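PDB 2P67: LAO/AO transport system kinase from Escherichia coli, which is a P-loop NTPase-fold protein of the MeaB family of GTPases. Local coordinates for residues R21-E32 / E117-P125; Y52-G63 / E145-T156. All coordinates share one frame; numbering follows the deposited sequence. Where two conformers were deposited one is given.

Contact 1: R21-E32 / E117-P125; sequences RATLAQAMTLVE and EAAFIRPVP
F120 and R122 extend from strand 119-124 toward helix 21-32, which packs over this outermost strand of the parallel sheet in a P-loop alpha/beta fold. Helix and strand run nearly parallel, with their axes 10.7 Å from each other at closest approach.

The apolar part centres on the F120 ring. L24 lies over one face, and its CD2 stands 3.5 Å from the ring centroid, almost on the ring normal, in a CH-pi contact. CG of L24 is anti to the backbone N (chi1 -177°), and this places the CD2 branch over the ring. M28 comes to the ring edge instead. Its SD is 3.6 Å from CE2 of F120, a Met-aromatic contact. The carbonyl O of R21 also lies at the edge. Behind L24 and M28 stands helix 133-146, with L143 touching L24 and C144 touching M28.

The polar part centres on the R122 guanidinium. M28 CB covers one of its faces, while M28 SD lies against the aliphatic CG. R122 NH1 has two acceptors, both near the guanidinium plane. It donates to T29 OG1 at 3.0 Å, nearly straight at 169°, and forms a salt bridge with E32 OE1 at 2.8 Å. E32 OE1 is met from above its carboxylate plane. R122 NH2 adds only a weak bond to the carbonyl O of A25. The bend at chi2 (76°) sets the guanidinium against M28 CB, with NH1 facing T29 and E32.

A water lies between R21 NH1 and A119 O. Another water bridges the strand and helix near E32: it accepts from R122 NE at 3.1 Å and donates to E32 OE2 and to P123 O, the latter at 2.8 Å.

Contact 2: Y52-G63 / E145-T156; sequences YCGNTLRLGVTG and EAAGYDVVIVET
Two neighbouring parallel strands of the central sheet meet here, 57-63 and 151-156, together with the turns that lead into them. L57 pairs with V151, and the register runs without a break to T62 with T156. Backbone bonds alternate between the strands, as from L59 N to V152 O (2.8 Å) and from V154 N to L59 O (2.8 Å). On one face, L59 CD1 rests on V151 CG1 and V61 CG2 on I153 CG2, both at 3.7 Å. E155 is on the same face, and its carboxylate turns away from strand 57-63 to a salt bridge with K69.

Before the strands, E145, in the last turn of helix 133-146, binds the 52-58 part of segment 52-63. It is extended beyond CG (chi2 -174°), and its carboxylate thereby reaches R58 and G54. Its CG passes T56, 3.5 Å from T56 OG1. R58 NH1 forms a salt bridge with E145 OE2 at 2.8 Å. The oxygen lies in the guanidinium plane, but the donor stands above the carboxylate plane, and the two flat groups are 70° apart. G54 N donates to E145 OE1 at 3.1 Å. A water donates to both E145 OE2 and T56 O. After the helix, G148 has positive phi and closes it in a Schellman motif. Strand 57-63 runs to G63, the first glycine of a probable Walker A P-loop, as is typical of P-loop NTPases.

Overall arrangement
Contacts 1 and 2 lie on the same parallel sheet, with centres about 13 Å apart. Their segments alternate along the chain: 21-32, 52-63, 117-125, 145-156. Contact 2 lies deep in the sheet, where strands 57-63 and 151-157 are neighbours. Contact 1 is at the margin, where strand 119-124 is outermost in this chain. Strand 87-92 lies between them. Helix 133-146 follows strand 119-124 and leads to strand 151-157. Y149 joins the two contacts by packing on R21, L24 and F120. Helix 21-32 thus covers the sheet margin, three strands from strand 57-63, which leads to the probable P-loop.

Contact 1: R21-E32 / E117-P125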
loop_
_atom_site.group_PDB
_atom_site.type_symbol
_atom_site.label_atom_id
_atom_site.label_comp_id
_atom_site.label_asym_id
_atom_site.label_seq_id
_atom_site.Cartn_x
_atom_site.Cartn_y
_atom_site.Cartn_z
ATOM N N ARG A 21 22.921 -7.371 -32.087
ATOM C CA ARG A 21 21.506 -7.730 -31.829
ATOM C C ARG A 21 21.252 -9.236 -31.777
ATOM O O ARG A 21 20.416 -9.704 -30.985
ATOM C CB ARG A 21 20.588 -7.026 -32.827
ATOM C CG ARG A 21 20.515 -5.526 -32.593
ATOM C CD ARG A 21 19.711 -4.835 -33.674
ATOM N NE ARG A 21 20.412 -4.859 -34.954
ATOM C CZ ARG A 21 19.820 -4.716 -36.143
ATOM N NH1 ARG A 21 18.500 -4.544 -36.229
ATOM N NH2 ARG A 21 20.552 -4.747 -37.254
ATOM N N ALA A 22 21.985 -10.000 -32.599
ATOM C CA ALA A 22 21.805 -11.463 -32.622
ATOM C C ALA A 22 22.202 -12.081 -31.282
ATOM O O ALA A 22 21.521 -12.986 -30.786
ATOM C CB ALA A 22 22.581 -12.095 -33.770
ATOM N N THR A 23 23.278 -11.555 -30.684
ATOM C CA THR A 23 23.743 -12.046 -29.393
ATOM C C THR A 23 22.776 -11.650 -28.270
ATOM O O THR A 23 22.520 -12.448 -27.385
ATOM C CB THR A 23 25.209 -11.643 -29.056
ATOM O OG1 THR A 23 26.098 -12.237 -30.004
ATOM C CG2 THR A 23 25.607 -12.171 -27.681
ATOM N N LEU A 24 22.247 -10.433 -28.315
ATOM C CA LEU A 24 21.238 -10.030 -27.354
ATOM C C LEU A 24 20.026 -10.979 -27.400
ATOM O O LEU A 24 19.594 -11.477 -26.362
ATOM C CB LEU A 24 20.806 -8.577 -27.565
ATOM C CG LEU A 24 19.795 -8.025 -26.542
ATOM C CD1 LEU A 24 20.258 -8.187 -25.083
ATOM C CD2 LEU A 24 19.447 -6.581 -26.843
ATOM N N ALA A 25 19.515 -11.248 -28.600
ATOM C CA ALA A 25 18.356 -12.143 -28.743
ATOM C C ALA A 25 18.686 -13.529 -28.213
ATOM O O ALA A 25 17.883 -14.143 -27.511
ATOM C CB ALA A 25 17.929 -12.203 -30.181
ATOM N N GLN A 26 19.883 -14.016 -28.548
ATOM C CA GLN A 26 20.348 -15.323 -28.091
ATOM C C GLN A 26 20.436 -15.382 -26.566
ATOM O O GLN A 26 20.061 -16.364 -25.957
ATOM C CB GLN A 26 21.748 -15.592 -28.633
ATOM C CG GLN A 26 21.843 -16.420 -29.883
ATOM C CD GLN A 26 23.311 -16.792 -30.130
ATOM O OE1 GLN A 26 23.765 -17.872 -29.748
ATOM N NE2 GLN A 26 24.066 -15.865 -30.696
ATOM N N ALA A 27 20.994 -14.333 -25.963
ATOM C CA ALA A 27 21.118 -14.248 -24.502
ATOM C C ALA A 27 19.742 -14.220 -23.813
ATOM O O ALA A 27 19.514 -14.876 -22.783
ATOM C CB ALA A 27 21.965 -13.000 -24.121
ATOM N N MET A 28 18.816 -13.444 -24.367
ATOM C CA MET A 28 17.446 -13.437 -23.854
ATOM C C MET A 28 16.812 -14.841 -23.931
ATOM O O MET A 28 16.244 -15.315 -22.963
ATOM C CB MET A 28 16.595 -12.408 -24.602
ATOM C CG MET A 28 17.096 -10.967 -24.446
ATOM S SD MET A 28 15.869 -9.806 -25.053
ATOM C CE MET A 28 16.527 -8.256 -24.369
ATOM N N THR A 29 16.942 -15.510 -25.076
ATOM C CA THR A 29 16.412 -16.876 -25.237
ATOM C C THR A 29 16.988 -17.831 -24.198
ATOM O O THR A 29 16.246 -18.617 -23.582
ATOM C CB THR A 29 16.613 -17.397 -26.678
ATOM O OG1 THR A 29 15.779 -16.637 -27.556
ATOM C CG2 THR A 29 16.223 -18.888 -26.808
ATOM N N LEU A 30 18.289 -17.705 -23.951
ATOM C CA LEU A 30 18.970 -18.497 -22.928
ATOM C C LEU A 30 18.390 -18.269 -21.542
ATOM O O LEU A 30 18.151 -19.219 -20.799
ATOM C CB LEU A 30 20.476 -18.184 -22.935
ATOM C CG LEU A 30 21.353 -18.910 -21.911
ATOM C CD1 LEU A 30 21.468 -20.392 -22.247
ATOM C CD2 LEU A 30 22.729 -18.257 -21.854
ATOM N N VAL A 31 18.194 -16.997 -21.191
ATOM C CA VAL A 31 17.577 -16.597 -19.919
ATOM C C VAL A 31 16.126 -17.105 -19.789
ATOM O O VAL A 31 15.640 -17.351 -18.681
ATOM C CB VAL A 31 17.684 -15.044 -19.733
ATOM C CG1 VAL A 31 16.850 -14.546 -18.553
ATOM C CG2 VAL A 31 19.141 -14.653 -19.580
ATOM N N GLU A 32 15.452 -17.289 -20.917
ATOM C CA GLU A 32 14.078 -17.809 -20.927
ATOM C C GLU A 32 13.943 -19.343 -20.973
ATOM O O GLU A 32 12.830 -19.886 -20.864
ATOM C CB GLU A 32 13.316 -17.198 -22.092
ATOM C CG GLU A 32 13.102 -15.706 -21.972
ATOM C CD GLU A 32 12.304 -15.171 -23.134
ATOM O OE1 GLU A 32 12.596 -15.587 -24.280
ATOM O OE2 GLU A 32 11.378 -14.348 -22.897
ATOM N N GLU A 117 16.777 -0.181 -36.992
ATOM C CA GLU A 117 17.923 -0.996 -36.544
ATOM C C GLU A 117 18.445 -0.571 -35.164
ATOM O O GLU A 117 19.086 -1.360 -34.461
ATOM C CB GLU A 117 19.055 -0.968 -37.588
ATOM C CG GLU A 117 18.686 -1.646 -38.917
ATOM C CD GLU A 117 19.785 -1.546 -39.973
ATOM O OE1 GLU A 117 20.750 -0.761 -39.785
ATOM O OE2 GLU A 117 19.677 -2.258 -41.001
ATOM N N ALA A 118 18.151 0.676 -34.784
ATOM C CA ALA A 118 18.537 1.207 -33.477
ATOM C C ALA A 118 17.499 0.885 -32.397
ATOM O O ALA A 118 17.616 1.356 -31.262
ATOM C CB ALA A 118 18.800 2.727 -33.564
ATOM N N ALA A 119 16.489 0.088 -32.754
ATOM C CA ALA A 119 15.525 -0.419 -31.770
ATOM C C ALA A 119 15.622 -1.949 -31.563
ATOM O O ALA A 119 16.290 -2.673 -32.335
ATOM C CB ALA A 119 14.112 0.010 -32.132
ATOM N N PHE A 120 14.976 -2.436 -30.506
ATOM C CA PHE A 120 14.982 -3.856 -30.180
ATOM C C PHE A 120 13.709 -4.093 -29.367
ATOM O O PHE A 120 13.545 -3.492 -28.306
ATOM C CB PHE A 120 16.235 -4.196 -29.344
ATOM C CG PHE A 120 16.472 -5.678 -29.156
ATOM C CD1 PHE A 120 17.351 -6.371 -30.003
ATOM C CD2 PHE A 120 15.838 -6.377 -28.125
ATOM C CE1 PHE A 120 17.581 -7.751 -29.842
ATOM C CE2 PHE A 120 16.064 -7.750 -27.947
ATOM C CZ PHE A 120 16.944 -8.445 -28.825
ATOM N N ILE A 121 12.831 -4.966 -29.851
ATOM C CA ILE A 121 11.556 -5.243 -29.179
ATOM C C ILE A 121 11.456 -6.716 -28.741
ATOM O O ILE A 121 11.646 -7.612 -29.567
ATOM C CB ILE A 121 10.341 -4.885 -30.102
ATOM C CG1 ILE A 121 10.445 -3.451 -30.626
ATOM C CG2 ILE A 121 9.015 -5.116 -29.361
ATOM C CD1 ILE A 121 9.717 -3.222 -31.951
ATOM N N ARG A 122 11.151 -6.968 -27.466
ATOM C CA ARG A 122 11.045 -8.342 -26.953
ATOM C C ARG A 122 9.840 -8.505 -26.019
ATOM O O ARG A 122 9.689 -7.725 -25.079
ATOM C CB ARG A 122 12.336 -8.723 -26.213
ATOM C CG ARG A 122 12.439 -10.197 -25.820
ATOM C CD ARG A 122 12.790 -11.086 -27.023
ATOM N NE ARG A 122 12.941 -12.472 -26.581
ATOM C CZ ARG A 122 13.899 -13.306 -26.995
ATOM N NH1 ARG A 122 13.931 -14.536 -26.498
ATOM N NH2 ARG A 122 14.833 -12.918 -27.876
ATOM N N PRO A 123 8.978 -9.515 -26.269
ATOM C CA PRO A 123 7.845 -9.805 -25.385
ATOM C C PRO A 123 8.224 -10.651 -24.168
ATOM O O PRO A 123 9.119 -11.511 -24.233
ATOM C CB PRO A 123 6.884 -10.570 -26.304
ATOM C CG PRO A 123 7.849 -11.355 -27.194
ATOM C CD PRO A 123 8.989 -10.409 -27.451
ATOM N N VAL A 124 7.535 -10.415 -23.061
ATOM C CA VAL A 124 7.687 -11.230 -21.869
ATOM C C VAL A 124 6.346 -11.912 -21.580
ATOM O O VAL A 124 5.347 -11.222 -21.363
ATOM C CB VAL A 124 8.125 -10.375 -20.657
ATOM C CG1 VAL A 124 8.259 -11.231 -19.424
ATOM C CG2 VAL A 124 9.413 -9.669 -20.977
ATOM N N PRO A 125 6.310 -13.264 -21.620
ATOM C CA PRO A 125 5.079 -14.029 -21.323
ATOM C C PRO A 125 4.644 -13.923 -19.859
ATOM O O PRO A 125 5.504 -13.892 -18.967
ATOM C CB PRO A 125 5.472 -15.483 -21.665
ATOM C CG PRO A 125 6.947 -15.521 -21.587
ATOM C CD PRO A 125 7.439 -14.149 -21.970
HETATM O O HOH W 1 16.684 -3.923 -34.686
HETATM O O HOH W 2 15.892 -15.246 -29.782
HETATM O O HOH W 3 10.168 -13.571 -25.866
#

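Contact 2: Y52-G63 / E145-T156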
loop_
_atom_site.group_PDB
_atom_site.type_symbol
_atom_site.label_atom_id
_atom_site.label_comp_id
_atom_site.label_asym_id
_atom_site.label_seq_id
_atom_site.Cartn_x
_atom_site.Cartn_y
_atom_site.Cartn_z
ATOM N N TYR A 52 28.375 -3.878 -16.035
ATOM C CA TYR A 52 28.101 -3.153 -17.287
ATOM C C TYR A 52 26.698 -2.533 -17.310
ATOM O O TYR A 52 26.325 -1.807 -18.247
ATOM C CB TYR A 52 28.309 -4.093 -18.490
ATOM C CG TYR A 52 29.586 -4.906 -18.390
ATOM C CD1 TYR A 52 30.842 -4.306 -18.536
ATOM C CD2 TYR A 52 29.542 -6.268 -18.113
ATOM C CE1 TYR A 52 32.030 -5.070 -18.425
ATOM C CE2 TYR A 52 30.713 -7.026 -17.996
ATOM C CZ TYR A 52 31.944 -6.420 -18.149
ATOM O OH TYR A 52 33.090 -7.185 -18.040
ATOM N N CYS A 53 25.919 -2.792 -16.267
ATOM C CA CYS A 53 24.564 -2.231 -16.188
ATOM C C CYS A 53 24.516 -0.847 -15.496
ATOM O O CYS A 53 25.531 -0.381 -14.943
ATOM C CB CYS A 53 23.642 -3.260 -15.528
ATOM S SG CYS A 53 23.602 -4.797 -16.478
ATOM N N GLY A 54 23.360 -0.171 -15.528
ATOM C CA GLY A 54 23.150 1.016 -14.691
ATOM C C GLY A 54 23.345 2.405 -15.300
ATOM O O GLY A 54 23.262 3.425 -14.590
ATOM N N ASN A 55 23.599 2.458 -16.598
ATOM C CA ASN A 55 23.755 3.724 -17.314
ATOM C C ASN A 55 22.747 3.853 -18.448
ATOM O O ASN A 55 23.064 4.300 -19.562
ATOM C CB ASN A 55 25.191 3.871 -17.826
ATOM C CG ASN A 55 26.105 4.539 -16.794
ATOM O OD1 ASN A 55 25.957 5.731 -16.475
ATOM N ND2 ASN A 55 27.031 3.770 -16.255
ATOM N N THR A 56 21.519 3.460 -18.141
ATOM C CA THR A 56 20.431 3.423 -19.109
ATOM C C THR A 56 19.213 4.091 -18.454
ATOM O O THR A 56 18.900 3.817 -17.297
ATOM C CB THR A 56 20.114 1.964 -19.478
ATOM O OG1 THR A 56 21.271 1.369 -20.084
ATOM C CG2 THR A 56 18.919 1.877 -20.446
ATOM N N LEU A 57 18.551 4.984 -19.188
ATOM C CA LEU A 57 17.284 5.538 -18.720
ATOM C C LEU A 57 16.202 4.451 -18.829
ATOM O O LEU A 57 15.924 3.958 -19.927
ATOM C CB LEU A 57 16.905 6.771 -19.545
ATOM C CG LEU A 57 15.556 7.448 -19.244
ATOM C CD1 LEU A 57 15.446 7.920 -17.791
ATOM C CD2 LEU A 57 15.288 8.569 -20.234
ATOM N N ARG A 58 15.618 4.091 -17.689
ATOM C CA ARG A 58 14.605 3.026 -17.623
ATOM C C ARG A 58 13.234 3.680 -17.524
ATOM O O ARG A 58 12.947 4.397 -16.556
ATOM C CB ARG A 58 14.855 2.148 -16.399
ATOM C CG ARG A 58 16.236 1.450 -16.395
ATOM C CD ARG A 58 16.631 1.057 -14.962
ATOM N NE ARG A 58 15.744 0.060 -14.348
ATOM C CZ ARG A 58 15.976 -1.257 -14.312
ATOM N NH1 ARG A 58 17.054 -1.792 -14.913
ATOM N NH2 ARG A 58 15.107 -2.060 -13.700
ATOM N N LEU A 59 12.410 3.463 -18.538
ATOM C CA LEU A 59 11.065 4.033 -18.551
ATOM C C LEU A 59 9.994 2.961 -18.429
ATOM O O LEU A 59 10.122 1.880 -19.028
ATOM C CB LEU A 59 10.832 4.813 -19.856
ATOM C CG LEU A 59 11.817 5.941 -20.174
ATOM C CD1 LEU A 59 11.466 6.575 -21.531
ATOM C CD2 LEU A 59 11.830 7.001 -19.075
ATOM N N GLY A 60 8.923 3.266 -17.692
ATOM C CA GLY A 60 7.763 2.396 -17.676
ATOM C C GLY A 60 6.619 3.105 -18.358
ATOM O O GLY A 60 6.381 4.315 -18.128
ATOM N N VAL A 61 5.899 2.357 -19.187
ATOM C CA VAL A 61 4.759 2.910 -19.902
ATOM C C VAL A 61 3.568 1.942 -19.754
ATOM O O VAL A 61 3.655 0.788 -20.165
ATOM C CB VAL A 61 5.065 3.178 -21.421
ATOM C CG1 VAL A 61 3.806 3.619 -22.146
ATOM C CG2 VAL A 61 6.216 4.214 -21.625
ATOM N N THR A 62 2.475 2.404 -19.158
ATOM C CA THR A 62 1.237 1.621 -19.179
ATOM C C THR A 62 0.179 2.326 -20.030
ATOM O O THR A 62 0.191 3.540 -20.178
ATOM C CB THR A 62 0.683 1.302 -17.759
ATOM O OG1 THR A 62 0.346 2.521 -17.050
ATOM C CG2 THR A 62 1.683 0.506 -16.962
ATOM N N GLY A 63 -0.723 1.554 -20.622
ATOM C CA GLY A 63 -1.851 2.163 -21.311
ATOM C C GLY A 63 -3.104 1.393 -20.975
ATOM O O GLY A 63 -3.075 0.164 -20.926
ATOM N N GLU A 145 20.730 -3.179 -20.857
ATOM C CA GLU A 145 21.669 -2.222 -20.267
ATOM C C GLU A 145 23.094 -2.604 -20.632
ATOM O O GLU A 145 23.887 -1.754 -21.081
ATOM C CB GLU A 145 21.497 -2.169 -18.756
ATOM C CG GLU A 145 20.165 -1.441 -18.369
ATOM C CD GLU A 145 19.992 -1.218 -16.883
ATOM O OE1 GLU A 145 20.791 -1.741 -16.087
ATOM O OE2 GLU A 145 19.025 -0.517 -16.504
ATOM N N ALA A 146 23.411 -3.878 -20.441
ATOM C CA ALA A 146 24.753 -4.373 -20.763
ATOM C C ALA A 146 25.042 -4.236 -22.266
ATOM O O ALA A 146 26.189 -3.963 -22.659
ATOM C CB ALA A 146 24.920 -5.815 -20.272
ATOM N N ALA A 147 23.999 -4.361 -23.094
ATOM C CA ALA A 147 24.095 -4.207 -24.555
ATOM C C ALA A 147 24.256 -2.751 -25.051
ATOM O O ALA A 147 24.416 -2.505 -26.258
ATOM C CB ALA A 147 22.875 -4.843 -25.218
ATOM N N GLY A 148 24.170 -1.794 -24.134
ATOM C CA GLY A 148 24.463 -0.405 -24.439
ATOM C C GLY A 148 23.277 0.416 -24.899
ATOM O O GLY A 148 23.461 1.491 -25.472
ATOM N N TYR A 149 22.053 -0.084 -24.683
ATOM C CA TYR A 149 20.869 0.710 -24.986
ATOM C C TYR A 149 20.828 1.990 -24.134
ATOM O O TYR A 149 21.187 1.973 -22.970
ATOM C CB TYR A 149 19.574 -0.148 -24.890
ATOM C CG TYR A 149 19.525 -1.042 -26.093
ATOM C CD1 TYR A 149 18.879 -0.627 -27.251
ATOM C CD2 TYR A 149 20.214 -2.252 -26.116
ATOM C CE1 TYR A 149 18.877 -1.396 -28.393
ATOM C CE2 TYR A 149 20.233 -3.040 -27.276
ATOM C CZ TYR A 149 19.551 -2.596 -28.404
ATOM O OH TYR A 149 19.548 -3.317 -29.572
ATOM N N ASP A 150 20.404 3.093 -24.744
ATOM C CA ASP A 150 20.316 4.377 -24.078
ATOM C C ASP A 150 19.059 4.483 -23.226
ATOM O O ASP A 150 19.077 5.072 -22.125
ATOM C CB ASP A 150 20.318 5.486 -25.111
ATOM C CG ASP A 150 21.649 5.585 -25.846
ATOM O OD1 ASP A 150 22.660 5.931 -25.208
ATOM O OD2 ASP A 150 21.676 5.276 -27.038
ATOM N N VAL A 151 17.979 3.902 -23.749
ATOM C CA VAL A 151 16.670 3.937 -23.099
ATOM C C VAL A 151 16.081 2.537 -23.205
ATOM O O VAL A 151 16.090 1.943 -24.293
ATOM C CB VAL A 151 15.709 4.906 -23.825
ATOM C CG1 VAL A 151 14.304 4.907 -23.157
ATOM C CG2 VAL A 151 16.289 6.328 -23.850
ATOM N N VAL A 152 15.620 2.006 -22.082
ATOM C CA VAL A 152 14.835 0.767 -22.068
ATOM C C VAL A 152 13.439 1.082 -21.563
ATOM O O VAL A 152 13.290 1.674 -20.485
ATOM C CB VAL A 152 15.424 -0.320 -21.130
ATOM C CG1 VAL A 152 14.685 -1.652 -21.341
ATOM C CG2 VAL A 152 16.910 -0.490 -21.370
ATOM N N ILE A 153 12.435 0.669 -22.332
ATOM C CA ILE A 153 11.031 0.907 -21.998
ATOM C C ILE A 153 10.364 -0.409 -21.673
ATOM O O ILE A 153 10.357 -1.326 -22.510
ATOM C CB ILE A 153 10.282 1.556 -23.177
ATOM C CG1 ILE A 153 10.954 2.877 -23.579
ATOM C CG2 ILE A 153 8.800 1.800 -22.815
ATOM C CD1 ILE A 153 10.334 3.528 -24.805
ATOM N N VAL A 154 9.824 -0.519 -20.461
ATOM C CA VAL A 154 9.021 -1.675 -20.124
ATOM C C VAL A 154 7.557 -1.247 -20.225
ATOM O O VAL A 154 7.148 -0.212 -19.670
ATOM C CB VAL A 154 9.422 -2.311 -18.752
ATOM C CG1 VAL A 154 9.182 -1.355 -17.562
ATOM C CG2 VAL A 154 8.717 -3.657 -18.545
ATOM N N GLU A 155 6.769 -2.008 -20.968
ATOM C CA GLU A 155 5.397 -1.564 -21.178
ATOM C C GLU A 155 4.381 -2.670 -20.967
ATOM O O GLU A 155 4.658 -3.827 -21.233
ATOM C CB GLU A 155 5.242 -0.889 -22.545
ATOM C CG GLU A 155 5.534 -1.792 -23.726
ATOM C CD GLU A 155 4.284 -2.422 -24.285
ATOM O OE1 GLU A 155 4.376 -3.032 -25.365
ATOM O OE2 GLU A 155 3.205 -2.300 -23.671
ATOM N N THR A 156 3.213 -2.308 -20.448
ATOM C CA THR A 156 2.140 -3.275 -20.302
ATOM C C THR A 156 0.813 -2.529 -20.193
ATOM O O THR A 156 0.786 -1.307 -20.116
ATOM C CB THR A 156 2.375 -4.253 -19.109
ATOM O OG1 THR A 156 1.517 -5.408 -19.226
ATOM C CG2 THR A 156 2.165 -3.561 -17.752
HETATM O O HOH W 4 23.148 2.505 -21.521
HETATM O O HOH W 5 20.080 1.959 -15.620
#